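PDB 2HTA: putative glucose-6-phosphate 1-epimerase from Salmonella typhimurium, which probably interconverts the alpha and beta anomers of glucose 6-phosphate and related hexose 6-phosphates, acting as a mutarotase. Local coordinates for residues Met131-Leu136 with Thr151-Phe156; Ser77-Phe82 with Asp269-Gly274. One frame throughout, in Å; residues are numbered along the deposited sequence.

Contact 1 (Met131-Leu136 with Thr151-Phe156); sequences MLTFEL and TLLARF
Glu135 pairs with Leu153 at a non-hydrogen-bonded position, and its side chain reaches Thr151. Its CB starts 3.8 Å from CD2 of Leu153, the two side chains running alongside in the same direction. With CG anti to the backbone N (chi1 -179°), the extended chain passes Thr151, whose CG2 is 3.7 Å from Glu135 CG. CD stays beside the same methyl, and OE2 meets both Thr151 CG2, at 3.6 Å, and CD2 of Leu153; Lys121 offers the carboxylate only a long, weak ion pair. OG1 of Thr151 is hydrogen-bonded to NE2 of Gln137. Further along this face, Thr133 CG2 meets Leu153 CD2 at 3.9 Å, and the aliphatic start of Arg155 lies beside Thr133 before its guanidinium reaches a salt bridge with Glu167.

The face carrying Leu132, Phe134, Leu136, Leu152, Ala154 and Phe156 is apolar. Phe134 CD1 approaches Phe156 CE1 to 3.5 Å, and the ring planes stand at 87°, the rings meeting obliquely. Phe55 of strand 51-56, in another sheet, meets both rings. Between the faces, Phe134 N bonds Ala154 O at 2.8 Å, and Ala154 N returns the bond to Phe134 O at 2.9 Å. Leu132 with Phe156 and Leu136 with Leu152 repeat this reciprocal pattern, while the directions of the two six-residue segments differ by 163°. This is antiparallel pairing in the large sheet of the galactose mutarotase-like beta-sandwich fold.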
loop_
_atom_site.group_PDB
_atom_site.type_symbol
_atom_site.label_atom_id
_atom_site.label_comp_id
_atom_site.label_asym_id
_atom_site.label_seq_id
_atom_site.Cartn_x
_atom_site.Cartn_y
_atom_site.Cartn_z
ATOM N N MET A 131 7.566 13.455 8.444
ATOM C CA MET A 131 7.997 13.025 7.088
ATOM C C MET A 131 9.069 12.001 7.252
ATOM O O MET A 131 9.936 12.192 8.113
ATOM C CB MET A 131 8.644 14.216 6.339
ATOM C CG MET A 131 7.732 15.431 6.068
ATOM S SD MET A 131 8.782 16.770 5.281
ATOM C CE MET A 131 9.456 15.912 3.823
ATOM N N LEU A 132 9.090 10.957 6.407
ATOM C CA LEU A 132 10.125 9.924 6.548
ATOM C C LEU A 132 10.578 9.497 5.153
ATOM O O LEU A 132 9.755 9.447 4.225
ATOM C CB LEU A 132 9.561 8.661 7.231
ATOM C CG LEU A 132 8.941 8.747 8.639
ATOM C CD1 LEU A 132 7.462 9.057 8.502
ATOM C CD2 LEU A 132 9.122 7.367 9.307
ATOM N N THR A 133 11.872 9.191 5.032
ATOM C CA THR A 133 12.417 8.687 3.761
ATOM C C THR A 133 13.099 7.375 4.056
ATOM O O THR A 133 13.994 7.326 4.888
ATOM C CB THR A 133 13.441 9.603 3.219
ATOM O OG1 THR A 133 12.838 10.885 2.967
ATOM C CG2 THR A 133 13.947 9.063 1.900
ATOM N N PHE A 134 12.691 6.332 3.342
ATOM C CA PHE A 134 13.306 4.998 3.441
ATOM C C PHE A 134 14.066 4.751 2.144
ATOM O O PHE A 134 13.670 5.235 1.051
ATOM C CB PHE A 134 12.209 3.934 3.612
ATOM C CG PHE A 134 11.468 4.012 4.906
ATOM C CD1 PHE A 134 10.306 4.839 5.048
ATOM C CD2 PHE A 134 11.917 3.300 6.006
ATOM C CE1 PHE A 134 9.602 4.874 6.292
ATOM C CE2 PHE A 134 11.197 3.329 7.221
ATOM C CZ PHE A 134 10.067 4.103 7.364
ATOM N N GLU A 135 15.138 3.953 2.222
ATOM C CA GLU A 135 15.926 3.692 1.002
ATOM C C GLU A 135 16.205 2.177 0.878
ATOM O O GLU A 135 16.548 1.528 1.870
ATOM C CB GLU A 135 17.260 4.416 1.140
ATOM C CG GLU A 135 18.161 4.232 -0.081
ATOM C CD GLU A 135 19.456 5.024 0.079
ATOM O OE1 GLU A 135 20.348 4.580 0.809
ATOM O OE2 GLU A 135 19.553 6.127 -0.469
ATOM N N LEU A 136 16.123 1.661 -0.343
ATOM C CA LEU A 136 16.527 0.288 -0.634
ATOM C C LEU A 136 17.555 0.348 -1.739
ATOM O O LEU A 136 17.413 1.127 -2.677
ATOM C CB LEU A 136 15.338 -0.563 -1.051
ATOM C CG LEU A 136 15.696 -2.054 -1.323
ATOM C CD1 LEU A 136 15.865 -2.788 0.029
ATOM C CD2 LEU A 136 14.524 -2.637 -2.050
ATOM N N THR A 151 18.650 2.310 -6.697
ATOM C CA THR A 151 18.364 2.863 -5.369
ATOM C C THR A 151 16.886 3.289 -5.418
ATOM O O THR A 151 16.482 4.083 -6.297
ATOM C CB THR A 151 19.223 4.107 -5.069
ATOM O OG1 THR A 151 20.601 3.751 -5.155
ATOM C CG2 THR A 151 18.921 4.600 -3.664
ATOM N N LEU A 152 16.081 2.747 -4.499
ATOM C CA LEU A 152 14.665 3.010 -4.451
ATOM C C LEU A 152 14.439 3.812 -3.173
ATOM O O LEU A 152 15.010 3.462 -2.120
ATOM C CB LEU A 152 13.915 1.693 -4.260
ATOM C CG LEU A 152 12.904 1.102 -5.209
ATOM C CD1 LEU A 152 12.087 -0.054 -4.483
ATOM C CD2 LEU A 152 11.971 2.116 -5.870
ATOM N N LEU A 153 13.705 4.925 -3.294
ATOM C CA LEU A 153 13.338 5.759 -2.164
ATOM C C LEU A 153 11.838 5.764 -1.976
ATOM O O LEU A 153 11.106 5.893 -2.949
ATOM C CB LEU A 153 13.806 7.223 -2.355
ATOM C CG LEU A 153 15.333 7.248 -2.421
ATOM C CD1 LEU A 153 15.907 8.336 -3.231
ATOM C CD2 LEU A 153 15.921 7.271 -1.008
ATOM N N ALA A 154 11.381 5.646 -0.734
ATOM C CA ALA A 154 9.939 5.741 -0.418
ATOM C C ALA A 154 9.855 6.902 0.584
ATOM O O ALA A 154 10.468 6.840 1.661
ATOM C CB ALA A 154 9.403 4.452 0.194
ATOM N N ARG A 155 9.180 7.962 0.187
ATOM C CA ARG A 155 9.019 9.161 1.041
ATOM C C ARG A 155 7.590 9.213 1.457
ATOM O O ARG A 155 6.704 9.075 0.598
ATOM C CB ARG A 155 9.399 10.411 0.241
ATOM C CG ARG A 155 10.852 10.399 -0.268
ATOM C CD ARG A 155 11.186 11.726 -0.927
ATOM N NE ARG A 155 12.621 11.908 -1.070
ATOM C CZ ARG A 155 13.304 11.582 -2.164
ATOM N NH1 ARG A 155 14.621 11.778 -2.214
ATOM N NH2 ARG A 155 12.662 11.103 -3.217
ATOM N N PHE A 156 7.352 9.337 2.766
ATOM C CA PHE A 156 6.027 9.397 3.350
ATOM C C PHE A 156 5.810 10.713 4.058
ATOM O O PHE A 156 6.753 11.247 4.627
ATOM C CB PHE A 156 5.880 8.318 4.406
ATOM C CG PHE A 156 5.994 6.941 3.847
ATOM C CD1 PHE A 156 7.250 6.367 3.660
ATOM C CD2 PHE A 156 4.845 6.258 3.435
ATOM C CE1 PHE A 156 7.356 5.038 3.102
ATOM C CE2 PHE A 156 4.957 4.929 2.921
ATOM C CZ PHE A 156 6.202 4.365 2.748
#

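Contact 2 (Ser77-Phe82 with Asp269-Gly274); sequences SNNTPF and DMPDDG. With SO4 (sulfate ion), chain C.
Ser77 holds OG anti to its own nitrogen (chi1 174°), which places the hydroxyl beside the residue's own carbonyl carbon, where it meets Asp269 O. The hydroxyl oxygen accepts the N-H of Asn79 at 3.0 Å from Asn79 N to Ser77 OG, making an ST turn within the type I beta turn from Ser77 to Thr80. Ser77 OG is the donor to Asp269 O; their modelled separation of 2.4 Å is very short, so the exact length is doubtful. The contact joins two irregular loops far apart in sequence whatever that length, and CD of Pro271 packs 3.3 Å from Ser77 OG.

In Asp269, CG sits between the backbone N and the carbonyl carbon (chi1 60°). This directs the carboxylate to Arg89, where OD2 forms a salt bridge with NE; Arg89 is a substrate-binding residue by similarity. The aspartate's CB meanwhile meets Pro81 CD at 3.6 Å, the two side chains crossing at a slant. From the other loop, Thr80 OG1 is hydrogen-bonded to Arg89 N and donates to Pro81 O. Alongside, CB of Asn79 lies 3.8 Å from the carbonyl carbon of Met270, and its side chain and Pro271 run past each other in opposite directions. A sulfate, probably from the crystallisation liquor, lies beside Pro271, and Asp272 N donates to its O3 at 2.8 Å with an N-H...O angle of 165°.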
loop_
_atom_site.group_PDB
_atom_site.type_symbol
_atom_site.label_atom_id
_atom_site.label_comp_id
_atom_site.label_asym_id
_atom_site.label_seq_id
_atom_site.Cartn_x
_atom_site.Cartn_y
_atom_site.Cartn_z
ATOM N N SER A 77 -3.836 -6.986 8.394
ATOM C CA SER A 77 -4.338 -8.338 8.734
ATOM C C SER A 77 -3.918 -8.752 10.144
ATOM O O SER A 77 -2.719 -8.738 10.492
ATOM C CB SER A 77 -3.813 -9.360 7.720
ATOM O OG SER A 77 -4.186 -10.693 8.115
ATOM N N ASN A 78 -4.907 -9.111 10.955
ATOM C CA ASN A 78 -4.666 -9.676 12.285
ATOM C C ASN A 78 -3.997 -11.087 12.212
ATOM O O ASN A 78 -3.526 -11.656 13.238
ATOM C CB ASN A 78 -5.992 -9.704 13.097
ATOM C CG ASN A 78 -5.768 -10.050 14.610
ATOM O OD1 ASN A 78 -6.452 -10.941 15.176
ATOM N ND2 ASN A 78 -4.803 -9.376 15.254
ATOM N N ASN A 79 -3.910 -11.629 11.001
ATOM C CA ASN A 79 -3.236 -12.908 10.773
ATOM C C ASN A 79 -1.977 -12.845 9.962
ATOM O O ASN A 79 -1.440 -13.911 9.572
ATOM C CB ASN A 79 -4.181 -13.895 10.054
ATOM C CG ASN A 79 -5.329 -14.380 10.960
ATOM O OD1 ASN A 79 -5.696 -13.703 11.941
ATOM N ND2 ASN A 79 -5.921 -15.523 10.618
ATOM N N THR A 80 -1.448 -11.649 9.686
ATOM C CA THR A 80 -0.208 -11.593 8.921
ATOM C C THR A 80 1.005 -12.025 9.728
ATOM O O THR A 80 1.135 -11.644 10.889
ATOM C CB THR A 80 0.031 -10.193 8.241
ATOM O OG1 THR A 80 1.125 -10.308 7.331
ATOM C CG2 THR A 80 0.331 -9.108 9.253
ATOM N N PRO A 81 1.891 -12.843 9.130
ATOM C CA PRO A 81 3.166 -13.041 9.796
ATOM C C PRO A 81 3.970 -11.741 9.861
ATOM O O PRO A 81 3.729 -10.833 9.055
ATOM C CB PRO A 81 3.885 -14.061 8.883
ATOM C CG PRO A 81 2.824 -14.711 8.106
ATOM C CD PRO A 81 1.810 -13.590 7.877
ATOM N N PHE A 82 4.866 -11.636 10.846
ATOM C CA PHE A 82 5.922 -10.626 10.933
ATOM C C PHE A 82 7.233 -11.404 10.927
ATOM O O PHE A 82 7.858 -11.587 11.945
ATOM C CB PHE A 82 5.802 -9.721 12.180
ATOM C CG PHE A 82 4.725 -8.681 12.040
ATOM C CD1 PHE A 82 5.060 -7.337 11.839
ATOM C CD2 PHE A 82 3.377 -9.045 12.035
ATOM C CE1 PHE A 82 4.082 -6.378 11.683
ATOM C CE2 PHE A 82 2.367 -8.051 11.879
ATOM C CZ PHE A 82 2.722 -6.758 11.670
ATOM N N ASP A 269 -2.465 -15.717 5.474
ATOM C CA ASP A 269 -2.076 -14.476 6.164
ATOM C C ASP A 269 -3.240 -13.473 6.357
ATOM O O ASP A 269 -3.044 -12.297 6.695
ATOM C CB ASP A 269 -0.856 -13.849 5.444
ATOM C CG ASP A 269 -1.128 -13.498 4.001
ATOM O OD1 ASP A 269 -0.163 -13.059 3.339
ATOM O OD2 ASP A 269 -2.299 -13.631 3.540
ATOM N N MET A 270 -4.449 -13.975 6.148
ATOM C CA MET A 270 -5.715 -13.226 6.261
ATOM C C MET A 270 -6.662 -13.930 7.233
ATOM O O MET A 270 -6.739 -15.140 7.232
ATOM C CB MET A 270 -6.393 -13.167 4.871
ATOM C CG MET A 270 -7.577 -12.227 4.780
ATOM S SD MET A 270 -7.905 -11.591 3.116
ATOM C CE MET A 270 -6.316 -10.781 3.067
ATOM N N PRO A 271 -7.414 -13.170 8.041
ATOM C CA PRO A 271 -8.534 -13.702 8.755
ATOM C C PRO A 271 -9.576 -14.216 7.756
ATOM O O PRO A 271 -9.746 -13.647 6.657
ATOM C CB PRO A 271 -9.087 -12.459 9.475
ATOM C CG PRO A 271 -7.946 -11.567 9.571
ATOM C CD PRO A 271 -7.302 -11.717 8.273
ATOM N N ASP A 272 -10.288 -15.281 8.130
ATOM C CA ASP A 272 -11.317 -15.843 7.237
ATOM C C ASP A 272 -12.329 -14.784 6.769
ATOM O O ASP A 272 -12.747 -14.772 5.582
ATOM C CB ASP A 272 -12.090 -16.973 7.953
ATOM C CG ASP A 272 -11.317 -18.248 8.060
ATOM O OD1 ASP A 272 -10.353 -18.467 7.291
ATOM O OD2 ASP A 272 -11.731 -19.072 8.931
ATOM N N ASP A 273 -12.712 -13.895 7.691
ATOM C CA ASP A 273 -13.640 -12.800 7.389
ATOM C C ASP A 273 -12.935 -11.457 7.067
ATOM O O ASP A 273 -13.586 -10.403 7.037
ATOM C CB ASP A 273 -14.611 -12.569 8.547
ATOM C CG ASP A 273 -15.692 -13.629 8.601
ATOM O OD1 ASP A 273 -15.967 -14.268 7.536
ATOM O OD2 ASP A 273 -16.273 -13.837 9.692
ATOM N N GLY A 274 -11.624 -11.493 6.848
ATOM C CA GLY A 274 -10.867 -10.242 6.567
ATOM C C GLY A 274 -11.429 -9.402 5.432
ATOM O O GLY A 274 -11.453 -8.147 5.495
HETATM S S SO4 C . -9.521 -16.363 11.792
HETATM O O1 SO4 C . -10.361 -15.185 12.068
HETATM O O2 SO4 C . -10.173 -17.476 12.507
HETATM O O3 SO4 C . -9.520 -16.710 10.402
HETATM O O4 SO4 C . -8.184 -16.138 12.317
#

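Contact 1 and contact 2 sit on opposite sides of the chain's centre, their own centres about 26 Å apart and their nearest atoms about 13 Å apart. In sequence, the strand pair 131-136/151-156 falls between the two loops 77-82 and 269-274. Arg114, a substrate-binding residue by similarity, gives them a common reference: its side chain is about 8 Å from that of Leu136 and about 7 Å from that of Asp269. The side chain of Phe156 is about 11 Å from that of His179, a proposed active-site residue. Contact 1 is therefore sheet framework near the site, whereas contact 2 directly adjoins Arg89, whose side chain is about 3 Å from that of Asp269.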